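Local coordinates for hypothetical protein (Giardia lamblia, PDB 3I3F) that is of unknown function but belongs to the YjgF-like (endoribonuclease L-PSP) family and binds pentanoic acid in pockets between the subunits of a trimer, at residues P21-F26 / I68-E73; G30-A33 / M38-L41; I32-G37 / E73-G78; R62-N67 / V131-V136; E103-V108 / T114-C119. One frame throughout, in Å; residues are numbered along the deposited sequence.

Contact 1: P21-F26 / I68-E73; sequences PDVVKF and IRKCLE. With LEA (pentanoic acid), chain F.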
# COMPACT_ATOMS: atom_id res chain seq x y z
N PRO A 21 -20.05 12.45 7.58
CA PRO A 21 -21.16 11.89 8.35
C PRO A 21 -22.09 10.93 7.59
O PRO A 21 -22.87 10.23 8.23
CB PRO A 21 -21.94 13.14 8.81
CG PRO A 21 -21.57 14.20 7.87
CD PRO A 21 -20.18 13.91 7.41
N ASP A 22 -21.98 10.89 6.26
CA ASP A 22 -22.82 10.01 5.44
C ASP A 22 -22.11 8.70 5.08
O ASP A 22 -22.63 7.90 4.31
CB ASP A 22 -23.27 10.73 4.16
CG ASP A 22 -24.42 10.02 3.47
OD1 ASP A 22 -25.20 9.33 4.15
OD2 ASP A 22 -24.55 10.16 2.23
N VAL A 23 -20.92 8.48 5.65
CA VAL A 23 -20.16 7.25 5.40
C VAL A 23 -19.79 6.60 6.73
O VAL A 23 -19.38 7.28 7.68
CB VAL A 23 -18.89 7.53 4.57
CG1 VAL A 23 -18.10 6.24 4.34
CG2 VAL A 23 -19.26 8.17 3.23
N VAL A 24 -19.94 5.28 6.79
CA VAL A 24 -19.61 4.51 7.99
C VAL A 24 -18.19 4.80 8.48
O VAL A 24 -17.26 4.95 7.69
CB VAL A 24 -19.79 2.98 7.75
CG1 VAL A 24 -18.80 2.47 6.71
CG2 VAL A 24 -19.65 2.21 9.06
N LYS A 25 -18.05 4.90 9.80
CA LYS A 25 -16.78 5.20 10.45
C LYS A 25 -16.46 4.04 11.39
O LYS A 25 -17.30 3.63 12.19
CB LYS A 25 -16.90 6.51 11.23
CG LYS A 25 -15.70 6.88 12.10
CD LYS A 25 -14.46 7.14 11.26
CE LYS A 25 -13.30 7.62 12.12
NZ LYS A 25 -12.79 6.57 13.05
N PHE A 26 -15.24 3.50 11.28
CA PHE A 26 -14.80 2.39 12.12
C PHE A 26 -13.87 2.89 13.22
O PHE A 26 -13.01 3.73 12.97
CB PHE A 26 -14.11 1.32 11.26
CG PHE A 26 -14.93 0.85 10.09
CD1 PHE A 26 -16.09 0.12 10.29
CD2 PHE A 26 -14.54 1.16 8.79
CE1 PHE A 26 -16.85 -0.31 9.21
CE2 PHE A 26 -15.30 0.74 7.71
CZ PHE A 26 -16.46 0.00 7.91
N ILE A 68 -16.23 5.80 -1.05
CA ILE A 68 -15.02 6.50 -1.50
C ILE A 68 -15.36 7.84 -2.15
O ILE A 68 -14.74 8.85 -1.84
CB ILE A 68 -14.21 5.62 -2.49
CG1 ILE A 68 -13.58 4.44 -1.74
CG2 ILE A 68 -13.12 6.44 -3.17
CD1 ILE A 68 -13.04 3.36 -2.64
N ARG A 69 -16.36 7.85 -3.03
CA ARG A 69 -16.80 9.08 -3.69
C ARG A 69 -17.22 10.14 -2.67
O ARG A 69 -16.79 11.29 -2.74
CB ARG A 69 -17.95 8.80 -4.65
CG ARG A 69 -18.42 10.03 -5.45
CD ARG A 69 -19.68 9.76 -6.25
NE ARG A 69 -20.81 9.38 -5.40
CZ ARG A 69 -21.55 10.23 -4.67
NH1 ARG A 69 -21.30 11.53 -4.68
NH2 ARG A 69 -22.55 9.76 -3.94
N LYS A 70 -18.07 9.74 -1.72
CA LYS A 70 -18.56 10.67 -0.70
C LYS A 70 -17.44 11.21 0.18
O LYS A 70 -17.40 12.40 0.47
CB LYS A 70 -19.64 10.00 0.16
CG LYS A 70 -20.96 9.78 -0.56
CD LYS A 70 -21.99 9.15 0.35
CE LYS A 70 -23.27 8.83 -0.39
NZ LYS A 70 -24.15 7.91 0.38
N CYS A 71 -16.53 10.33 0.60
CA CYS A 71 -15.39 10.76 1.42
C CYS A 71 -14.52 11.77 0.67
O CYS A 71 -14.16 12.81 1.23
CB CYS A 71 -14.54 9.57 1.84
SG CYS A 71 -15.27 8.55 3.13
N LEU A 72 -14.19 11.47 -0.58
CA LEU A 72 -13.34 12.36 -1.37
C LEU A 72 -13.99 13.72 -1.62
O LEU A 72 -13.33 14.74 -1.50
CB LEU A 72 -12.94 11.70 -2.70
CG LEU A 72 -11.98 10.51 -2.57
CD1 LEU A 72 -11.74 9.86 -3.92
CD2 LEU A 72 -10.66 10.95 -1.94
N GLU A 73 -15.27 13.73 -1.96
CA GLU A 73 -15.98 14.99 -2.19
C GLU A 73 -16.08 15.83 -0.91
O GLU A 73 -15.93 17.05 -0.95
CB GLU A 73 -17.35 14.74 -2.82
CG GLU A 73 -17.24 14.27 -4.27
CD GLU A 73 -18.57 13.95 -4.94
OE1 GLU A 73 -19.63 14.17 -4.31
OE2 GLU A 73 -18.55 13.49 -6.09
C2 LEA F . -9.19 -2.11 9.59
O2 LEA F . -8.17 -1.47 9.28
C3 LEA F . -10.50 -1.87 8.87
C4 LEA F . -10.33 -0.92 7.68
C5 LEA F . -11.64 -0.65 6.94
C6 LEA F . -12.76 -1.61 7.28
O1 LEA F . -9.19 -2.96 10.50
O HOH W 1 -22.35 6.04 2.21

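Contact 2: G30-A33 / M38-L41; sequences GQIA and MVYL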
# COMPACT_ATOMS: atom_id res chain seq x y z
N GLY A 30 -8.91 5.69 10.73
CA GLY A 30 -9.08 7.04 10.20
C GLY A 30 -9.76 6.92 8.85
O GLY A 30 -9.32 6.16 7.99
N GLN A 31 -10.86 7.65 8.68
CA GLN A 31 -11.65 7.56 7.46
C GLN A 31 -11.01 8.37 6.34
O GLN A 31 -10.89 7.90 5.20
CB GLN A 31 -13.07 8.06 7.73
CG GLN A 31 -14.09 7.66 6.69
CD GLN A 31 -15.35 8.48 6.81
OE1 GLN A 31 -15.34 9.68 6.58
NE2 GLN A 31 -16.45 7.83 7.20
N ILE A 32 -10.60 9.60 6.67
CA ILE A 32 -10.07 10.56 5.72
C ILE A 32 -8.94 11.33 6.38
O ILE A 32 -9.09 11.78 7.52
CB ILE A 32 -11.14 11.60 5.29
CG1 ILE A 32 -12.43 10.92 4.82
CG2 ILE A 32 -10.60 12.52 4.21
CD1 ILE A 32 -13.55 11.89 4.54
N ALA A 33 -7.81 11.48 5.69
CA ALA A 33 -6.74 12.36 6.14
C ALA A 33 -6.34 13.29 5.00
O ALA A 33 -6.25 12.86 3.85
CB ALA A 33 -5.54 11.55 6.60
N MET A 38 -3.24 16.80 -0.49
CA MET A 38 -3.47 15.40 -0.85
C MET A 38 -4.42 14.76 0.16
O MET A 38 -4.36 15.06 1.35
CB MET A 38 -2.15 14.63 -0.87
CG MET A 38 -1.14 15.13 -1.90
SD MET A 38 -1.69 14.96 -3.61
CE MET A 38 -1.77 13.18 -3.78
N VAL A 39 -5.29 13.89 -0.34
CA VAL A 39 -6.26 13.18 0.49
C VAL A 39 -5.92 11.69 0.52
O VAL A 39 -5.65 11.09 -0.52
CB VAL A 39 -7.69 13.36 -0.06
CG1 VAL A 39 -8.71 12.74 0.90
CG2 VAL A 39 -8.00 14.83 -0.29
N TYR A 40 -5.92 11.13 1.73
CA TYR A 40 -5.73 9.69 1.94
C TYR A 40 -7.00 9.15 2.59
O TYR A 40 -7.61 9.83 3.41
CB TYR A 40 -4.54 9.44 2.87
CG TYR A 40 -3.21 9.82 2.28
CD1 TYR A 40 -2.34 8.85 1.79
CD2 TYR A 40 -2.81 11.16 2.21
CE1 TYR A 40 -1.12 9.20 1.24
CE2 TYR A 40 -1.59 11.51 1.66
CZ TYR A 40 -0.75 10.53 1.18
OH TYR A 40 0.47 10.86 0.63
N LEU A 41 -7.38 7.92 2.24
CA LEU A 41 -8.54 7.28 2.85
C LEU A 41 -8.14 6.01 3.60
O LEU A 41 -7.26 5.27 3.17
CB LEU A 41 -9.59 6.91 1.81
CG LEU A 41 -10.17 8.02 0.93
CD1 LEU A 41 -11.28 7.45 0.06
CD2 LEU A 41 -10.69 9.18 1.75

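Contact 3: I32-G37 / E73-G78; sequences IAVVNG and EYANSG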
# COMPACT_ATOMS: atom_id res chain seq x y z
N ILE A 32 -10.60 9.60 6.67
CA ILE A 32 -10.07 10.56 5.72
C ILE A 32 -8.94 11.33 6.38
O ILE A 32 -9.09 11.78 7.52
CB ILE A 32 -11.14 11.60 5.29
CG1 ILE A 32 -12.43 10.92 4.82
CG2 ILE A 32 -10.60 12.52 4.21
CD1 ILE A 32 -13.55 11.89 4.54
N ALA A 33 -7.81 11.48 5.69
CA ALA A 33 -6.74 12.36 6.14
C ALA A 33 -6.34 13.29 5.00
O ALA A 33 -6.25 12.86 3.85
CB ALA A 33 -5.54 11.55 6.60
N VAL A 34 -6.13 14.56 5.32
CA VAL A 34 -5.69 15.55 4.34
C VAL A 34 -4.35 16.14 4.77
O VAL A 34 -4.19 16.54 5.93
CB VAL A 34 -6.72 16.69 4.17
CG1 VAL A 34 -6.23 17.71 3.14
CG2 VAL A 34 -8.07 16.13 3.76
N VAL A 35 -3.40 16.18 3.85
CA VAL A 35 -2.07 16.73 4.12
C VAL A 35 -1.49 17.33 2.84
O VAL A 35 -1.38 16.65 1.82
CB VAL A 35 -1.11 15.65 4.68
CG1 VAL A 35 -1.06 14.43 3.77
CG2 VAL A 35 0.29 16.23 4.89
N ASN A 36 -1.14 18.62 2.89
CA ASN A 36 -0.48 19.31 1.78
C ASN A 36 -1.20 19.14 0.43
O ASN A 36 -0.57 18.85 -0.58
CB ASN A 36 0.98 18.83 1.65
CG ASN A 36 1.75 18.94 2.95
OD1 ASN A 36 1.49 19.82 3.77
ND2 ASN A 36 2.70 18.04 3.15
N GLY A 37 -2.52 19.31 0.44
CA GLY A 37 -3.31 19.22 -0.79
C GLY A 37 -3.54 17.80 -1.31
O GLY A 37 -3.99 17.63 -2.44
N GLU A 73 -15.27 13.73 -1.96
CA GLU A 73 -15.98 14.99 -2.19
C GLU A 73 -16.08 15.83 -0.91
O GLU A 73 -15.93 17.05 -0.95
CB GLU A 73 -17.35 14.74 -2.82
CG GLU A 73 -17.24 14.27 -4.27
CD GLU A 73 -18.57 13.95 -4.94
OE1 GLU A 73 -19.63 14.17 -4.31
OE2 GLU A 73 -18.55 13.49 -6.09
N TYR A 74 -16.29 15.15 0.21
CA TYR A 74 -16.30 15.78 1.53
C TYR A 74 -14.94 16.45 1.84
O TYR A 74 -14.89 17.50 2.48
CB TYR A 74 -16.63 14.72 2.59
CG TYR A 74 -16.88 15.23 3.99
CD1 TYR A 74 -18.07 15.88 4.32
CD2 TYR A 74 -15.95 15.03 5.00
CE1 TYR A 74 -18.31 16.33 5.61
CE2 TYR A 74 -16.18 15.47 6.29
CZ TYR A 74 -17.36 16.12 6.59
OH TYR A 74 -17.58 16.56 7.88
N ALA A 75 -13.87 15.84 1.34
CA ALA A 75 -12.50 16.33 1.55
C ALA A 75 -12.00 17.25 0.42
O ALA A 75 -10.79 17.41 0.26
CB ALA A 75 -11.55 15.15 1.73
N ASN A 76 -12.91 17.83 -0.34
CA ASN A 76 -12.57 18.74 -1.45
C ASN A 76 -11.77 18.05 -2.56
O ASN A 76 -10.83 18.61 -3.12
CB ASN A 76 -11.84 19.99 -0.93
CG ASN A 76 -11.93 21.17 -1.89
OD1 ASN A 76 -12.89 21.31 -2.64
ND2 ASN A 76 -10.91 22.03 -1.86
N SER A 77 -12.17 16.82 -2.86
CA SER A 77 -11.56 16.01 -3.91
C SER A 77 -12.68 15.34 -4.71
O SER A 77 -13.80 15.83 -4.75
CB SER A 77 -10.61 14.98 -3.29
OG SER A 77 -9.85 14.29 -4.27
N GLY A 78 -12.38 14.21 -5.34
CA GLY A 78 -13.39 13.47 -6.09
C GLY A 78 -12.78 12.25 -6.74
O GLY A 78 -11.56 12.09 -6.75

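Contact 4: R62-N67 / V131-V136; sequences RQTFDN and VEVVNV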
# COMPACT_ATOMS: atom_id res chain seq x y z
N ARG A 62 -20.42 -1.66 -5.28
CA ARG A 62 -21.08 -0.37 -5.51
C ARG A 62 -21.06 0.50 -4.25
O ARG A 62 -20.80 1.70 -4.32
CB ARG A 62 -22.53 -0.59 -5.98
CG ARG A 62 -22.64 -1.18 -7.38
CD ARG A 62 -24.09 -1.36 -7.79
NE ARG A 62 -24.22 -1.95 -9.12
CZ ARG A 62 -24.14 -1.26 -10.26
NH1 ARG A 62 -23.93 0.05 -10.22
NH2 ARG A 62 -24.27 -1.87 -11.42
N GLN A 63 -21.33 -0.11 -3.10
CA GLN A 63 -21.32 0.61 -1.83
C GLN A 63 -19.91 1.11 -1.47
O GLN A 63 -19.76 2.22 -0.97
CB GLN A 63 -21.88 -0.26 -0.70
CG GLN A 63 -22.01 0.45 0.64
CD GLN A 63 -23.04 1.56 0.60
OE1 GLN A 63 -24.22 1.32 0.32
NE2 GLN A 63 -22.61 2.79 0.88
N THR A 64 -18.90 0.29 -1.74
CA THR A 64 -17.51 0.67 -1.47
C THR A 64 -17.11 1.93 -2.23
O THR A 64 -16.55 2.85 -1.64
CB THR A 64 -16.54 -0.48 -1.82
OG1 THR A 64 -16.79 -1.60 -0.97
CG2 THR A 64 -15.09 -0.04 -1.64
N PHE A 65 -17.42 1.98 -3.52
CA PHE A 65 -17.04 3.14 -4.32
C PHE A 65 -17.93 4.35 -4.07
O PHE A 65 -17.48 5.48 -4.23
CB PHE A 65 -16.95 2.78 -5.80
CG PHE A 65 -15.71 2.00 -6.14
CD1 PHE A 65 -14.47 2.64 -6.12
CD2 PHE A 65 -15.76 0.65 -6.41
CE1 PHE A 65 -13.31 1.93 -6.40
CE2 PHE A 65 -14.60 -0.06 -6.70
CZ PHE A 65 -13.37 0.58 -6.69
N ASP A 66 -19.17 4.12 -3.64
CA ASP A 66 -20.02 5.22 -3.17
C ASP A 66 -19.42 5.86 -1.92
O ASP A 66 -19.37 7.08 -1.81
CB ASP A 66 -21.45 4.73 -2.89
CG ASP A 66 -22.43 5.88 -2.70
OD1 ASP A 66 -22.49 6.77 -3.57
OD2 ASP A 66 -23.16 5.87 -1.68
N ASN A 67 -18.97 5.02 -0.98
CA ASN A 67 -18.28 5.50 0.22
C ASN A 67 -17.04 6.32 -0.13
O ASN A 67 -16.83 7.41 0.41
CB ASN A 67 -17.86 4.33 1.12
CG ASN A 67 -19.05 3.64 1.79
OD1 ASN A 67 -20.17 4.15 1.78
ND2 ASN A 67 -18.79 2.48 2.37
N VAL A 131 -14.78 -7.64 -0.84
CA VAL A 131 -13.88 -6.68 -1.48
C VAL A 131 -13.52 -5.58 -0.49
O VAL A 131 -14.32 -5.23 0.38
CB VAL A 131 -14.53 -6.06 -2.75
CG1 VAL A 131 -15.87 -5.41 -2.40
CG2 VAL A 131 -13.60 -5.04 -3.40
N GLU A 132 -12.31 -5.07 -0.61
CA GLU A 132 -11.87 -3.93 0.17
C GLU A 132 -10.93 -3.09 -0.67
O GLU A 132 -10.04 -3.62 -1.33
CB GLU A 132 -11.17 -4.38 1.45
CG GLU A 132 -10.78 -3.23 2.38
CD GLU A 132 -10.31 -3.68 3.74
OE1 GLU A 132 -10.41 -4.89 4.06
OE2 GLU A 132 -9.84 -2.81 4.51
N VAL A 133 -11.16 -1.78 -0.67
CA VAL A 133 -10.32 -0.85 -1.43
C VAL A 133 -9.53 -0.01 -0.44
O VAL A 133 -10.11 0.64 0.44
CB VAL A 133 -11.16 0.03 -2.36
CG1 VAL A 133 -10.29 1.05 -3.08
CG2 VAL A 133 -11.91 -0.84 -3.37
N VAL A 134 -8.21 -0.03 -0.58
CA VAL A 134 -7.31 0.58 0.39
C VAL A 134 -6.28 1.47 -0.31
O VAL A 134 -6.16 1.44 -1.54
CB VAL A 134 -6.57 -0.49 1.23
CG1 VAL A 134 -7.57 -1.45 1.88
CG2 VAL A 134 -5.57 -1.26 0.39
N ASN A 135 -5.57 2.26 0.48
CA ASN A 135 -4.53 3.15 -0.03
C ASN A 135 -5.01 4.07 -1.16
O ASN A 135 -4.27 4.34 -2.11
CB ASN A 135 -3.30 2.34 -0.47
CG ASN A 135 -2.62 1.65 0.69
OD1 ASN A 135 -2.52 2.21 1.78
ND2 ASN A 135 -2.15 0.43 0.47
N VAL A 136 -6.24 4.56 -1.05
CA VAL A 136 -6.74 5.56 -1.97
C VAL A 136 -5.99 6.86 -1.69
O VAL A 136 -6.02 7.36 -0.56
CB VAL A 136 -8.25 5.80 -1.84
CG1 VAL A 136 -8.69 6.99 -2.68
CG2 VAL A 136 -9.01 4.55 -2.24

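Contact 5: E103-V108 / T114-C119; sequences ELYREV and TRPCRC. With LEA (pentanoic acid), chain D.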
# COMPACT_ATOMS: atom_id res chain seq x y z
N GLU A 103 -15.87 -5.28 -14.13
CA GLU A 103 -16.93 -4.67 -14.93
C GLU A 103 -17.50 -3.45 -14.21
O GLU A 103 -17.67 -2.39 -14.80
CB GLU A 103 -18.05 -5.67 -15.22
CG GLU A 103 -17.61 -6.83 -16.11
CD GLU A 103 -18.66 -7.92 -16.25
OE1 GLU A 103 -19.68 -7.90 -15.52
OE2 GLU A 103 -18.46 -8.82 -17.10
N LEU A 104 -17.79 -3.62 -12.92
CA LEU A 104 -18.31 -2.53 -12.09
C LEU A 104 -17.27 -1.42 -11.90
O LEU A 104 -17.61 -0.24 -11.91
CB LEU A 104 -18.76 -3.06 -10.73
CG LEU A 104 -19.96 -4.02 -10.77
CD1 LEU A 104 -20.06 -4.80 -9.47
CD2 LEU A 104 -21.24 -3.25 -11.05
N TYR A 105 -16.01 -1.82 -11.73
CA TYR A 105 -14.91 -0.87 -11.60
C TYR A 105 -14.85 0.08 -12.80
O TYR A 105 -14.65 1.28 -12.64
CB TYR A 105 -13.59 -1.62 -11.46
CG TYR A 105 -12.41 -0.74 -11.15
CD1 TYR A 105 -12.10 -0.40 -9.84
CD2 TYR A 105 -11.59 -0.25 -12.16
CE1 TYR A 105 -11.01 0.40 -9.54
CE2 TYR A 105 -10.50 0.56 -11.87
CZ TYR A 105 -10.22 0.88 -10.56
OH TYR A 105 -9.14 1.68 -10.25
N ARG A 106 -15.02 -0.48 -13.99
CA ARG A 106 -14.99 0.32 -15.22
C ARG A 106 -16.21 1.24 -15.37
O ARG A 106 -16.16 2.19 -16.14
CB ARG A 106 -14.85 -0.58 -16.45
CG ARG A 106 -13.47 -1.22 -16.58
CD ARG A 106 -13.31 -1.93 -17.91
NE ARG A 106 -14.23 -3.06 -18.05
CZ ARG A 106 -13.96 -4.32 -17.68
NH1 ARG A 106 -12.79 -4.65 -17.15
NH2 ARG A 106 -14.88 -5.26 -17.86
N GLU A 107 -17.29 0.96 -14.64
CA GLU A 107 -18.44 1.87 -14.59
C GLU A 107 -18.18 3.06 -13.66
O GLU A 107 -18.80 4.11 -13.80
CB GLU A 107 -19.70 1.13 -14.14
CG GLU A 107 -20.20 0.10 -15.13
CD GLU A 107 -21.43 -0.65 -14.65
OE1 GLU A 107 -21.91 -0.38 -13.53
OE2 GLU A 107 -21.94 -1.50 -15.41
N VAL A 108 -17.27 2.88 -12.69
CA VAL A 108 -16.89 3.97 -11.79
C VAL A 108 -15.84 4.85 -12.46
O VAL A 108 -15.94 6.08 -12.43
CB VAL A 108 -16.34 3.42 -10.46
CG1 VAL A 108 -15.85 4.55 -9.57
CG2 VAL A 108 -17.41 2.60 -9.75
N THR A 114 -7.71 7.78 -18.38
CA THR A 114 -7.45 8.46 -17.11
C THR A 114 -7.74 7.60 -15.87
O THR A 114 -7.90 8.14 -14.77
CB THR A 114 -8.27 9.76 -17.01
OG1 THR A 114 -9.67 9.45 -17.03
CG2 THR A 114 -7.94 10.70 -18.16
N ARG A 115 -7.79 6.28 -16.03
CA ARG A 115 -7.99 5.41 -14.87
C ARG A 115 -6.80 5.53 -13.93
O ARG A 115 -5.66 5.65 -14.38
CB ARG A 115 -8.19 3.95 -15.30
CG ARG A 115 -9.45 3.75 -16.10
CD ARG A 115 -9.88 2.30 -16.21
NE ARG A 115 -11.26 2.26 -16.70
CZ ARG A 115 -11.68 1.69 -17.83
NH1 ARG A 115 -10.86 1.01 -18.63
NH2 ARG A 115 -12.97 1.78 -18.14
N PRO A 116 -7.06 5.53 -12.61
CA PRO A 116 -5.97 5.72 -11.66
C PRO A 116 -5.03 4.52 -11.57
O PRO A 116 -5.37 3.42 -12.02
CB PRO A 116 -6.69 5.93 -10.33
CG PRO A 116 -8.00 5.24 -10.49
CD PRO A 116 -8.37 5.42 -11.93
N CYS A 117 -3.85 4.74 -11.01
CA CYS A 117 -2.94 3.64 -10.72
C CYS A 117 -3.66 2.62 -9.85
O CYS A 117 -4.39 2.98 -8.93
CB CYS A 117 -1.68 4.14 -10.03
SG CYS A 117 -0.69 5.26 -11.04
N ARG A 118 -3.47 1.34 -10.17
CA ARG A 118 -4.20 0.28 -9.51
C ARG A 118 -3.34 -0.97 -9.36
O ARG A 118 -2.47 -1.24 -10.18
CB ARG A 118 -5.45 -0.07 -10.32
CG ARG A 118 -6.50 -0.83 -9.56
CD ARG A 118 -7.62 -1.32 -10.47
NE ARG A 118 -7.52 -2.75 -10.76
CZ ARG A 118 -8.54 -3.52 -11.15
NH1 ARG A 118 -9.76 -3.02 -11.30
NH2 ARG A 118 -8.33 -4.81 -11.37
N CYS A 119 -3.59 -1.71 -8.28
CA CYS A 119 -3.19 -3.10 -8.20
C CYS A 119 -4.34 -3.87 -7.57
O CYS A 119 -5.23 -3.28 -6.96
CB CYS A 119 -1.90 -3.27 -7.39
SG CYS A 119 -2.01 -2.84 -5.65
C2 LEA D . -4.81 -4.97 -11.57
O2 LEA D . -5.73 -5.79 -11.75
C3 LEA D . -3.46 -5.19 -12.24
C4 LEA D . -3.35 -6.58 -12.86
C5 LEA D . -2.18 -6.66 -13.85
C6 LEA D . -0.92 -6.03 -13.30
O1 LEA D . -4.95 -3.96 -10.86
O HOH W 2 -7.70 2.14 -12.40

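Contact 1: P21-F26 / I68-E73
The loop that links strand 16-18 to strand 32-35 reaches down to helix 56-74 through Asp22 and Val23, which settle on Lys70 and Cys71. At the surface, Lys70 runs extended from CG outward and carries NZ to 2.9 Å from Asp22 OD2, a salt bridge. The ammonium approaches from above the carboxylate plane, 52° out of it. A water bridges the same two residues, lying 2.8 Å from Asp22 O and 3.2 Å from Lys70 NZ; the lysine also pairs with Asp66 one helical turn back. Below this charged pair the contact turns apolar. With Val23 CG1 anti to the backbone N (chi1 179°), its two methyls meet successive residues of the helix: CG2 rests 3.6 Å from Lys70 CB, and CG1 lies 3.8 Å from Cys71 SG. Further along the loop, Phe26 lines a pentanoic acid pocket, its CE2 being 3.5 Å from C6 of the ligand, whose carboxylate is held by Arg118 of the second subunit. Inward from this loop, Ile68 and Leu72 turn the helix's other flank onto strands 38-41 and 131-139, while Cys71 also reaches Leu41 and Gln31.

Contact 2: G30-A33 / M38-L41
Ala33 O receives the amide of Tyr40 at 2.8 Å from its N, and the CA-H of Val39 adds a weaker approach to the same oxygen, with CA 3.4 Å away. The return bond runs from Ala33 N to Tyr40 O, also 2.8 Å, which makes these two residues a hydrogen-bonded antiparallel pair. Ile32 and Leu41 form the adjoining non-hydrogen-bonded pair. Here the backbones close up through CA-H...O contacts, among them Leu41 CA to Gln31 O at 3.4 Å. Together the strands 32-35 and 38-41 make a beta hairpin in the main sheet, flanked by strand 16-18 on one side and strand 131-139 on the other. On the face turned to helix 56-74, Ile32 stands beside both of its cross-strand neighbours and points the same way. Its CG2 lies 3.8 Å from Val39 CG1, and its CG1 lies 3.9 Å from Leu41 CD2. Ala33 and Tyr40 occupy the other face, where both pack on Val83 of the second subunit. The Tyr40 ring leads away from Ala33, with an edge still near Ala33 O. Gln31 turns away from the hairpin partner, and its OE1 accepts a hydrogen bond from Cys20 N.

Contact 3: I32-G37 / E73-G78
Ile32 and Tyr74 cross at about a right angle, the isoleucine coming off the strand and the tyrosine off the last turn of the helix. The touching atom is Ile32 CD1, which lies 4.0 Å from Tyr74 CD2 and meets the ring obliquely. On the tyrosine side, CG stands opposite the backbone N (chi1 -171°), a setting that brings the ring beside Ile32 CD1; Pro21 also packs on it. The other branch of Ile32 goes a different way: CG2 reaches Ala75 CB at 3.7 Å. The two branches of this one residue therefore address the last helical residue and the one after it. Ala75 CB meets a second methyl two residues along the strand, Val34 CG2 at 4.1 Å, so the small side chain sits against a pair of branched ones that leave the same face of strand 32-35. Val34 and Ala75 are the nearest CA pair, 7.4 Å apart. This is where helix 56-74 stops. Ala75 is the first residue to leave helical angles, and Asn76, with positive phi, is the C-prime residue of a Schellman motif, its N bonding to Glu73 O at 3.2 Å while Ser77 N bonds back to Leu72 O. From there the chain is tied to the sheet's C-terminal strand region: Ser77 OG bonds to Ala139 O, and Ala75 O to Gln140 NE2.

Contact 4: R62-N67 / V131-V136
Thr64 sets its OG1 opposite its carbonyl carbon (chi1 -64°), which turns the hydroxyl back along the helix to Gln60 O and leaves the methyl CG2 to face the strand. Val133 complements it: with CG1 anti to the backbone N (chi1 177°), CG2 faces the helix and lies 3.7 Å from Thr64 CG2. That same Val133 methyl meets Phe65 CZ at 3.9 Å. The phenylalanine comes in from the flank at about a right angle to the valine, and the methyl sits obliquely to its ring. Two residues earlier on the strand, Val131 CG1 makes a looser approach to Thr64 OG1, 4.2 Å away. No hydrogen bond spans the interface. Phe65 and Val131 both continue into helix 95-108 through Phe101. Glu132 leaves the strand on the side away from the helix and belongs to a pentanoic acid pocket; it also packs on Cys119 of the second subunit. The axes of 62-67 and 131-136 run 9.0 Å apart and nearly in the same direction, 24° from parallel. This is the methyl-lined packing of helix 56-74 on a middle strand of the sheet, the layered alpha/beta arrangement of the YjgF-like fold.

Contact 5: E103-V108 / T114-C119
Tyr105, Arg115 and Arg118 supply most of the buried surface here. The Arg118 guanidinium stands over one face of the Tyr105 ring as a cation-pi pair, with CZ 4.5 Å from the ring centroid. It does not lie flat: the planes are 83° apart, and NH1 points over the ring centre. CD passes over the phenol end, 3.4 Å from Tyr105 CZ, and the bend at chi3 (103°) sends the guanidinium back over the ring. NE and NH2 face the ligand, pentanoic acid, and take its carboxylate: Arg118 NE to ligand O1 and Arg118 NH2 to ligand O2, both 2.8 Å, the first at 168°. Asn102 OD1 also accepts from NH2. At the hydroxyl, a water accepts from Tyr105 OH (2.6 Å) and donates to Pro116 O (2.7 Å). Arg115 offers one guanidinium face to the aliphatic part of Arg106, NH2 3.4 Å from Arg106 CG. Arg115 NE is bound to Phe109 O and its NH1 to Glu27 O of the third subunit, where Arg106 also finds Asn28. Within this beta-alpha-beta unit, the tyrosine face and Asn102 probably help fix the arginine for the carboxylate it binds, consistent with the anion-binding arginine of RidA relatives.

Contacts 2, 4 and 5 are buried, contact 4 nearest the chain's centre and without a polar bond between its segments; contacts 1 and 3 are partly buried. Contacts 1, 3 and 4 mark out helix 56-74 along its length, contact 4 in its middle, contact 1 next and contact 3 at its end; contact 1 alone of these adds a salt bridge at the surface. Contact 2 is held by backbone bonds and shares Ile32 and Ala33 with contact 3. Contact 5 lies across the molecule from contact 1, meets contact 4 where Phe65 touches Tyr105, and relies on arginines. Phe26 of contact 1 meets the ligand's tail, and Arg118 of contact 5, from another subunit, holds its carboxylate.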